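Local coordinates for protein D-hydantoinase (PDB 1NFG) that probably hydrolyses the cyclic amide bond of D-hydantoin derivatives stereospecifically, using two zinc ions, at residues K194-G199 / N328-I333; F65-A70 / C315-K320; I204-S209 / E271-P276. One frame throughout, in Å; residues are numbered along the deposited sequence.

Interaction 1: K194-G199 / N328-I333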
loop_
_atom_site.group_PDB
_atom_site.type_symbol
_atom_site.label_atom_id
_atom_site.label_comp_id
_atom_site.label_asym_id
_atom_site.label_seq_id
_atom_site.Cartn_x
_atom_site.Cartn_y
_atom_site.Cartn_z
ATOM N N LYS A 194 9.219 3.217 30.850
ATOM C CA LYS A 194 8.023 2.516 31.286
ATOM C C LYS A 194 8.399 1.101 31.722
ATOM O O LYS A 194 7.925 0.618 32.745
ATOM C CB LYS A 194 7.006 2.482 30.143
ATOM C CG LYS A 194 5.602 2.040 30.528
ATOM C CD LYS A 194 4.632 2.339 29.384
ATOM C CE LYS A 194 3.202 1.897 29.676
ATOM N NZ LYS A 194 2.286 2.281 28.552
ATOM N N PHE A 195 9.264 0.445 30.951
ATOM C CA PHE A 195 9.699 -0.911 31.271
ATOM C C PHE A 195 10.487 -0.973 32.570
ATOM O O PHE A 195 10.247 -1.838 33.415
ATOM C CB PHE A 195 10.568 -1.480 30.153
ATOM C CG PHE A 195 9.792 -2.100 29.030
ATOM C CD1 PHE A 195 8.836 -3.077 29.285
ATOM C CD2 PHE A 195 10.034 -1.728 27.711
ATOM C CE1 PHE A 195 8.129 -3.676 28.241
ATOM C CE2 PHE A 195 9.333 -2.320 26.659
ATOM C CZ PHE A 195 8.379 -3.296 26.925
ATOM N N VAL A 196 11.443 -0.065 32.719
ATOM C CA VAL A 196 12.268 -0.037 33.913
ATOM C C VAL A 196 11.406 0.244 35.130
ATOM O O VAL A 196 11.610 -0.344 36.190
ATOM C CB VAL A 196 13.371 1.025 33.792
ATOM C CG1 VAL A 196 14.152 1.118 35.086
ATOM C CG2 VAL A 196 14.306 0.659 32.656
ATOM N N ALA A 197 10.434 1.135 34.973
ATOM C CA ALA A 197 9.531 1.470 36.068
ATOM C C ALA A 197 8.765 0.227 36.530
ATOM O O ALA A 197 8.455 0.084 37.713
ATOM C CB ALA A 197 8.555 2.551 35.626
ATOM N N GLU A 198 8.455 -0.664 35.593
ATOM C CA GLU A 198 7.733 -1.894 35.909
ATOM C C GLU A 198 8.698 -2.969 36.388
ATOM O O GLU A 198 8.317 -4.128 36.558
ATOM C CB GLU A 198 6.986 -2.407 34.676
ATOM C CG GLU A 198 5.729 -1.633 34.314
ATOM C CD GLU A 198 5.281 -1.897 32.883
ATOM O OE1 GLU A 198 5.461 -3.042 32.402
ATOM O OE2 GLU A 198 4.745 -0.963 32.242
ATOM N N GLY A 199 9.952 -2.584 36.587
ATOM C CA GLY A 199 10.948 -3.530 37.050
ATOM C C GLY A 199 11.505 -4.455 35.983
ATOM O O GLY A 199 12.212 -5.412 36.304
ATOM N N ASN A 328 21.850 -5.171 35.296
ATOM C CA ASN A 328 20.677 -4.845 36.097
ATOM C C ASN A 328 19.843 -3.741 35.473
ATOM O O ASN A 328 18.891 -3.253 36.082
ATOM C CB ASN A 328 21.102 -4.431 37.505
ATOM C CG ASN A 328 21.998 -5.457 38.162
ATOM O OD1 ASN A 328 21.682 -6.651 38.185
ATOM N ND2 ASN A 328 23.125 -4.999 38.703
ATOM N N ASP A 329 20.202 -3.346 34.258
ATOM C CA ASP A 329 19.475 -2.297 33.560
ATOM C C ASP A 329 19.913 -2.264 32.098
ATOM O O ASP A 329 20.944 -1.680 31.756
ATOM C CB ASP A 329 19.744 -0.946 34.223
ATOM C CG ASP A 329 18.906 0.168 33.637
ATOM O OD1 ASP A 329 18.259 -0.051 32.592
ATOM O OD2 ASP A 329 18.901 1.273 34.219
ATOM N N PHE A 330 19.118 -2.901 31.243
ATOM C CA PHE A 330 19.399 -2.969 29.815
ATOM C C PHE A 330 19.748 -1.606 29.218
ATOM O O PHE A 330 20.483 -1.519 28.235
ATOM C CB PHE A 330 18.196 -3.569 29.081
ATOM C CG PHE A 330 16.981 -2.676 29.060
ATOM C CD1 PHE A 330 16.830 -1.706 28.074
ATOM C CD2 PHE A 330 15.988 -2.808 30.026
ATOM C CE1 PHE A 330 15.708 -0.877 28.052
ATOM C CE2 PHE A 330 14.859 -1.983 30.012
ATOM C CZ PHE A 330 14.721 -1.018 29.022
ATOM N N ARG A 331 19.224 -0.543 29.813
ATOM C CA ARG A 331 19.491 0.798 29.311
ATOM C C ARG A 331 20.954 1.200 29.431
ATOM O O ARG A 331 21.456 1.982 28.625
ATOM C CB ARG A 331 18.643 1.821 30.056
ATOM C CG ARG A 331 17.166 1.692 29.829
ATOM C CD ARG A 331 16.457 2.668 30.719
ATOM N NE ARG A 331 16.860 2.458 32.105
ATOM C CZ ARG A 331 16.608 3.312 33.091
ATOM N NH1 ARG A 331 15.953 4.439 32.837
ATOM N NH2 ARG A 331 17.014 3.037 34.324
ATOM N N ALA A 332 21.631 0.672 30.443
ATOM C CA ALA A 332 23.033 1.003 30.667
ATOM C C ALA A 332 23.984 0.209 29.769
ATOM O O ALA A 332 25.173 0.532 29.683
ATOM C CB ALA A 332 23.390 0.786 32.134
ATOM N N ILE A 333 23.464 -0.825 29.109
ATOM C CA ILE A 333 24.274 -1.651 28.212
ATOM C C ILE A 333 24.661 -0.864 26.965
ATOM O O ILE A 333 23.794 -0.454 26.190
ATOM C CB ILE A 333 23.508 -2.898 27.729
ATOM C CG1 ILE A 333 23.026 -3.715 28.921
ATOM C CG2 ILE A 333 24.407 -3.736 26.827
ATOM C CD1 ILE A 333 22.161 -4.890 28.544
#
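Val196 sets its CG2 methyl over one face of the Arg331 guanidinium, displaced from its centre. CG2 lies 3.2 Å from NE of Arg331. The second methyl also takes part: CG1 of Val196 is 3.5 Å from NH2 of Arg331. The two side chains come from opposite directions. The contact joins the last turn of helix 185-197 to a loop that follows strand 310-311 of the TIM barrel. No hydrogen bond spans the two segments.

Phe330 lies next to this pair. Its CE2 atom is 3.8 Å from CG2 of Val196, and CB of Phe195 approaches the same ring obliquely. CG of Arg331 rests over one face of the Phe330 ring. Phe195 meets the ring of Tyr205, and Phe330 packs on Tyr205 and His206, so the contact ties the end of helix 185-197 and helix 204-208 to the 328-333 loop.

The helix itself ends in a Schellman motif, with Gly199 at positive phi as its C-prime residue. Val196 lies in the last turn, and its O accepts from the backbone N of Gly199.

Asp329 fixes the guanidinium. Its carboxylate stands anti to the backbone N (chi1 -174°) and receives Arg331 side-on, with NE and NH2 each reaching one oxygen. The salt bridge from NH2 of Arg331 to OD2 of Asp329 is 2.6 Å long. OD1 of Asp329 also closes an Asx turn, taking the backbone N of Arg331 from above the carboxylate plane. The bond from NE of Arg331 to the syn lone pair of that OD1 is nearly straight, 175° at the hydrogen, and lies in the guanidinium plane.

Interaction 2: F65-A70 / C315-K320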
loop_
_atom_site.group_PDB
_atom_site.type_symbol
_atom_site.label_atom_id
_atom_site.label_comp_id
_atom_site.label_asym_id
_atom_site.label_seq_id
_atom_site.Cartn_x
_atom_site.Cartn_y
_atom_site.Cartn_z
ATOM N N PHE A 65 30.396 7.358 26.891
ATOM C CA PHE A 65 30.235 7.560 28.320
ATOM C C PHE A 65 31.566 7.355 29.042
ATOM O O PHE A 65 31.720 6.429 29.846
ATOM C CB PHE A 65 29.173 6.605 28.881
ATOM C CG PHE A 65 28.604 7.044 30.206
ATOM C CD1 PHE A 65 27.886 8.236 30.309
ATOM C CD2 PHE A 65 28.795 6.275 31.356
ATOM C CE1 PHE A 65 27.364 8.659 31.539
ATOM C CE2 PHE A 65 28.277 6.687 32.592
ATOM C CZ PHE A 65 27.560 7.883 32.682
ATOM N N ASN A 66 32.530 8.219 28.728
ATOM C CA ASN A 66 33.856 8.190 29.343
ATOM C C ASN A 66 34.698 6.936 29.075
ATOM O O ASN A 66 35.924 6.976 29.191
ATOM C CB ASN A 66 33.718 8.402 30.853
ATOM C CG ASN A 66 35.056 8.465 31.558
ATOM O OD1 ASN A 66 35.902 9.303 31.237
ATOM N ND2 ASN A 66 35.256 7.578 32.528
ATOM N N THR A 67 34.051 5.831 28.720
ATOM C CA THR A 67 34.771 4.588 28.443
ATOM C C THR A 67 35.092 4.456 26.948
ATOM O O THR A 67 34.377 4.993 26.096
ATOM C CB THR A 67 33.955 3.354 28.908
ATOM O OG1 THR A 67 34.744 2.169 28.753
ATOM C CG2 THR A 67 32.680 3.210 28.091
ATOM N N GLN A 68 36.171 3.744 26.634
ATOM C CA GLN A 68 36.584 3.555 25.248
ATOM C C GLN A 68 36.269 2.168 24.713
ATOM O O GLN A 68 36.165 1.203 25.472
ATOM C CB GLN A 68 38.080 3.794 25.101
ATOM C CG GLN A 68 38.540 5.154 25.551
ATOM C CD GLN A 68 39.977 5.415 25.158
ATOM O OE1 GLN A 68 40.301 5.484 23.971
ATOM N NE2 GLN A 68 40.851 5.551 26.153
ATOM N N SER A 69 36.133 2.079 23.394
ATOM C CA SER A 69 35.839 0.818 22.731
ATOM C C SER A 69 37.047 -0.112 22.747
ATOM O O SER A 69 38.195 0.338 22.728
ATOM C CB SER A 69 35.400 1.078 21.290
ATOM O OG SER A 69 36.312 1.934 20.624
ATOM N N ALA A 70 36.779 -1.412 22.783
ATOM C CA ALA A 70 37.831 -2.416 22.810
ATOM C C ALA A 70 38.748 -2.311 21.592
ATOM O O ALA A 70 39.964 -2.429 21.713
ATOM C CB ALA A 70 37.214 -3.804 22.888
ATOM N N CYS A 315 31.038 -2.334 16.039
ATOM C CA CYS A 315 31.271 -1.715 17.336
ATOM C C CYS A 315 32.057 -2.706 18.188
ATOM O O CYS A 315 32.087 -3.903 17.894
ATOM C CB CYS A 315 29.950 -1.379 18.028
ATOM S SG CYS A 315 29.061 -0.017 17.269
ATOM N N SER A 316 32.687 -2.215 19.246
ATOM C CA SER A 316 33.470 -3.090 20.100
ATOM C C SER A 316 33.280 -2.816 21.583
ATOM O O SER A 316 34.035 -2.057 22.188
ATOM C CB SER A 316 34.952 -2.979 19.723
ATOM O OG SER A 316 35.296 -1.635 19.414
ATOM N N TRP A 317 32.258 -3.432 22.167
ATOM C CA TRP A 317 31.998 -3.274 23.587
ATOM C C TRP A 317 32.199 -4.641 24.226
ATOM O O TRP A 317 31.362 -5.532 24.081
ATOM C CB TRP A 317 30.571 -2.789 23.824
ATOM C CG TRP A 317 30.276 -1.470 23.196
ATOM C CD1 TRP A 317 29.274 -1.194 22.311
ATOM C CD2 TRP A 317 30.985 -0.241 23.396
ATOM N NE1 TRP A 317 29.315 0.129 21.943
ATOM C CE2 TRP A 317 30.355 0.739 22.594
ATOM C CE3 TRP A 317 32.090 0.129 24.172
ATOM C CZ2 TRP A 317 30.795 2.069 22.545
ATOM C CZ3 TRP A 317 32.528 1.453 24.125
ATOM C CH2 TRP A 317 31.880 2.406 23.316
ATOM N N LEU A 318 33.323 -4.806 24.912
ATOM C CA LEU A 318 33.644 -6.065 25.563
ATOM C C LEU A 318 32.438 -6.614 26.290
ATOM O O LEU A 318 31.729 -5.882 26.981
ATOM C CB LEU A 318 34.783 -5.876 26.565
ATOM C CG LEU A 318 36.139 -5.432 26.026
ATOM C CD1 LEU A 318 37.083 -5.242 27.199
ATOM C CD2 LEU A 318 36.688 -6.466 25.050
ATOM N N PHE A 319 32.197 -7.907 26.125
ATOM C CA PHE A 319 31.076 -8.523 26.799
ATOM C C PHE A 319 31.314 -8.383 28.293
ATOM O O PHE A 319 30.387 -8.105 29.055
ATOM C CB PHE A 319 30.966 -10.000 26.434
ATOM C CG PHE A 319 29.887 -10.718 27.181
ATOM C CD1 PHE A 319 28.575 -10.250 27.152
ATOM C CD2 PHE A 319 30.176 -11.858 27.920
ATOM C CE1 PHE A 319 27.566 -10.906 27.852
ATOM C CE2 PHE A 319 29.175 -12.523 28.624
ATOM C CZ PHE A 319 27.866 -12.047 28.590
ATOM N N LYS A 320 32.566 -8.568 28.704
ATOM C CA LYS A 320 32.914 -8.457 30.112
ATOM C C LYS A 320 33.146 -7.004 30.517
ATOM O O LYS A 320 32.399 -6.435 31.313
ATOM C CB LYS A 320 34.156 -9.280 30.422
ATOM C CG LYS A 320 34.386 -9.416 31.909
ATOM C CD LYS A 320 35.546 -10.336 32.238
ATOM C CE LYS A 320 35.714 -10.484 33.748
ATOM N NZ LYS A 320 36.830 -11.416 34.086
#
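Ala70 and Ser316 form the tight end of this contact. The backbone N of Ala70 donates to O of Ser316 over 2.9 Å, with an angle of 160° at the hydrogen. The donor is tilted from the carbonyl plane. This is the one hydrogen bond between the two segments.

Side chains close in around it. CB of Ser69 lies 3.3 Å from OG of Ser316. The two hydroxyls do not bond to each other: OG of Ser316 is hydrogen-bonded to the backbone N of Asp71, and OG of Ser69 to the backbone N of Thr62. Ser316 has OG between its backbone N and carbonyl carbon (chi1 39°), which directs the oxygen toward the backbone at Ala70 and Asp71. On the other flank, CB of Ala70 meets CD2 of Leu318 at 3.5 Å.

The indole of Trp317 makes a looser contact through the CZ3 corner of its six-membered ring. The side chain sets out away from segment 65-70, but this ring comes back toward it. CZ3 of Trp317 lies 3.6 Å from CA of Ser69, which approaches the ring obliquely. Thr67 adds a more distant touch, with CG2 at 4.3 Å from CZ3 of Trp317. Gln68 is exposed; its CB points away and its backbone nears the indole.

The indole also meets His322 edge-to-face, and its NE1 makes a weak hydrogen bond to O of Asn335, a probable substrate-binding residue. The side chain of Ser316 is about 7 Å from that of the zinc ligand His59. Two loops that follow the metal-binding strands thus meet beside the binuclear zinc site of an amidohydrolase TIM barrel.

Interaction 3: I204-S209 / E271-P276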
loop_
_atom_site.group_PDB
_atom_site.type_symbol
_atom_site.label_atom_id
_atom_site.label_comp_id
_atom_site.label_asym_id
_atom_site.label_seq_id
_atom_site.Cartn_x
_atom_site.Cartn_y
_atom_site.Cartn_z
ATOM N N ILE A 204 16.224 -8.297 26.841
ATOM C CA ILE A 204 15.090 -8.377 25.924
ATOM C C ILE A 204 14.357 -7.055 25.802
ATOM O O ILE A 204 13.866 -6.696 24.728
ATOM C CB ILE A 204 14.062 -9.399 26.386
ATOM C CG1 ILE A 204 14.770 -10.563 27.080
ATOM C CG2 ILE A 204 13.248 -9.876 25.182
ATOM C CD1 ILE A 204 13.825 -11.546 27.769
ATOM N N TYR A 205 14.275 -6.332 26.908
ATOM C CA TYR A 205 13.576 -5.062 26.903
ATOM C C TYR A 205 14.261 -3.987 26.080
ATOM O O TYR A 205 13.689 -2.930 25.821
ATOM C CB TYR A 205 13.316 -4.624 28.344
ATOM C CG TYR A 205 12.359 -5.590 29.003
ATOM C CD1 TYR A 205 11.029 -5.667 28.582
ATOM C CD2 TYR A 205 12.808 -6.522 29.938
ATOM C CE1 TYR A 205 10.172 -6.655 29.065
ATOM C CE2 TYR A 205 11.957 -7.518 30.429
ATOM C CZ TYR A 205 10.641 -7.578 29.984
ATOM O OH TYR A 205 9.804 -8.577 30.430
ATOM N N HIS A 206 15.487 -4.260 25.652
ATOM C CA HIS A 206 16.175 -3.302 24.808
ATOM C C HIS A 206 15.413 -3.333 23.489
ATOM O O HIS A 206 15.164 -2.301 22.876
ATOM C CB HIS A 206 17.631 -3.714 24.569
ATOM C CG HIS A 206 18.306 -2.927 23.486
ATOM N ND1 HIS A 206 18.495 -1.563 23.563
ATOM C CD2 HIS A 206 18.801 -3.306 22.283
ATOM C CE1 HIS A 206 19.074 -1.136 22.455
ATOM N NE2 HIS A 206 19.270 -2.173 21.661
ATOM N N ALA A 207 15.034 -4.534 23.065
ATOM C CA ALA A 207 14.304 -4.709 21.817
ATOM C C ALA A 207 12.856 -4.248 21.935
ATOM O O ALA A 207 12.379 -3.451 21.119
ATOM C CB ALA A 207 14.353 -6.171 21.389
ATOM N N LEU A 208 12.159 -4.743 22.953
ATOM C CA LEU A 208 10.763 -4.381 23.149
ATOM C C LEU A 208 10.573 -2.879 23.362
ATOM O O LEU A 208 9.521 -2.329 23.018
ATOM C CB LEU A 208 10.184 -5.154 24.333
ATOM C CG LEU A 208 10.352 -6.676 24.236
ATOM C CD1 LEU A 208 9.762 -7.340 25.469
ATOM C CD2 LEU A 208 9.681 -7.195 22.975
ATOM N N SER A 209 11.585 -2.212 23.912
ATOM C CA SER A 209 11.481 -0.778 24.161
ATOM C C SER A 209 11.592 0.036 22.880
ATOM O O SER A 209 11.330 1.241 22.871
ATOM C CB SER A 209 12.545 -0.321 25.173
ATOM O OG SER A 209 13.866 -0.488 24.686
ATOM N N GLU A 271 15.041 -12.881 19.782
ATOM C CA GLU A 271 15.095 -14.008 20.703
ATOM C C GLU A 271 16.524 -14.226 21.189
ATOM O O GLU A 271 16.747 -14.817 22.244
ATOM C CB GLU A 271 14.569 -15.284 20.043
ATOM C CG GLU A 271 13.049 -15.371 19.949
ATOM C CD GLU A 271 12.438 -14.255 19.116
ATOM O OE1 GLU A 271 12.899 -14.048 17.970
ATOM O OE2 GLU A 271 11.493 -13.591 19.604
ATOM N N ASP A 272 17.493 -13.742 20.418
ATOM C CA ASP A 272 18.895 -13.875 20.801
ATOM C C ASP A 272 19.186 -13.082 22.083
ATOM O O ASP A 272 20.106 -13.417 22.834
ATOM C CB ASP A 272 19.815 -13.385 19.674
ATOM C CG ASP A 272 19.903 -14.366 18.517
ATOM O OD1 ASP A 272 20.210 -15.552 18.771
ATOM O OD2 ASP A 272 19.675 -13.952 17.356
ATOM N N LEU A 273 18.406 -12.032 22.329
ATOM C CA LEU A 273 18.588 -11.220 23.526
ATOM C C LEU A 273 18.063 -11.956 24.751
ATOM O O LEU A 273 18.160 -11.465 25.875
ATOM C CB LEU A 273 17.865 -9.878 23.392
ATOM C CG LEU A 273 18.521 -8.830 22.496
ATOM C CD1 LEU A 273 18.450 -9.275 21.056
ATOM C CD2 LEU A 273 17.810 -7.511 22.652
ATOM N N GLU A 274 17.504 -13.140 24.532
ATOM C CA GLU A 274 16.967 -13.928 25.627
ATOM C C GLU A 274 17.896 -15.060 26.005
ATOM O O GLU A 274 17.605 -15.822 26.923
ATOM C CB GLU A 274 15.597 -14.482 25.258
ATOM C CG GLU A 274 14.570 -13.399 25.019
ATOM C CD GLU A 274 13.184 -13.954 24.802
ATOM O OE1 GLU A 274 12.981 -14.670 23.795
ATOM O OE2 GLU A 274 12.304 -13.675 25.643
ATOM N N ARG A 275 19.007 -15.183 25.288
ATOM C CA ARG A 275 19.973 -16.221 25.601
ATOM C C ARG A 275 20.275 -16.037 27.083
ATOM O O ARG A 275 20.446 -14.912 27.556
ATOM C CB ARG A 275 21.237 -16.044 24.761
ATOM C CG ARG A 275 21.048 -16.353 23.287
ATOM C CD ARG A 275 22.204 -15.794 22.482
ATOM N NE ARG A 275 22.146 -16.154 21.068
ATOM C CZ ARG A 275 22.373 -17.378 20.601
ATOM N NH1 ARG A 275 22.673 -18.361 21.438
ATOM N NH2 ARG A 275 22.310 -17.617 19.297
ATOM N N PRO A 276 20.345 -17.144 27.832
ATOM C CA PRO A 276 20.610 -17.154 29.275
ATOM C C PRO A 276 21.957 -16.611 29.750
ATOM O O PRO A 276 22.918 -16.509 28.988
ATOM C CB PRO A 276 20.439 -18.624 29.633
ATOM C CG PRO A 276 21.030 -19.300 28.423
ATOM C CD PRO A 276 20.399 -18.514 27.284
#
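Ile204 has CG1 beside its backbone N and an extended outer chain (chi2 171°), which carries CD1 to the side chain of Glu274. Glu274 also keeps CG beside its backbone N and runs on extended from there (chi2 -174°). The two side chains cross obliquely. Contact is made mainly through carbon: CD1 of Ile204 lies 3.4 Å from CG of Glu274, and CG1 of Ile204 is 3.5 Å from the same CG. The carboxylate passes alongside, with OE2 of Glu274 3.4 Å from CD1 of Ile204. Ile204 thus packs on the aliphatic part of the exposed Glu274.

Leu273 fills the buried side. Its CB faces the backbone of Ile204, 4.0 Å from CA of that residue. Its CD2 methyl reaches the next helical turn and meets CB of Ala207 at 3.9 Å. The same CD2 lies at the edge of the His206 ring, near its plane; its nearest atom of that side chain is CB of His206, at 4.3 Å. No hydrogen bond links the two segments, so apolar packing joins helix 204-208 to the short 3-10 segment.

Each side is braced by its own bonds. In the helix the backbone N of Leu208 bonds to O of Ile204. In the 3-10 segment the backbone N of Glu274 bonds to O of Glu271. Just beyond it, Arg275 makes a salt bridge to OD1 of Asp272, with poorly angled, weak hydrogen bonds.

His206 is tied to a third part of the chain, since its NE2 is hydrogen-bonded to O of Phe285. Its side chain also touches Thr286 and Asn335. Leu273 thus packs at the edge of a histidine that touches two probable substrate-binding residues, consistent with a place beside the substrate pocket of the amidohydrolase TIM barrel.

From the N terminus, residues 65-70 come first, after strands 48-58 and 63-64. They find their partner 245 residues on, at 315-320, so interaction 2 closes the longest loop. Residues 194-199 at the end of helix 185-197 open interaction 1, which closes at 328-333. Its segments alternate with those of interaction 2, so the two loops cross. Interaction 3 lies within both and joins helix 204-208 to the 3-10 segment between strand 257-262 and helix 292-303. Interactions 1 and 3 touch: CD1 of Phe195 is 3.5 Å from CD1 of Tyr205. Interaction 2 stands about 7 Å from either at the nearest atoms. The loop between strand 310-311 and helix 343-352 serves interactions 1 and 2.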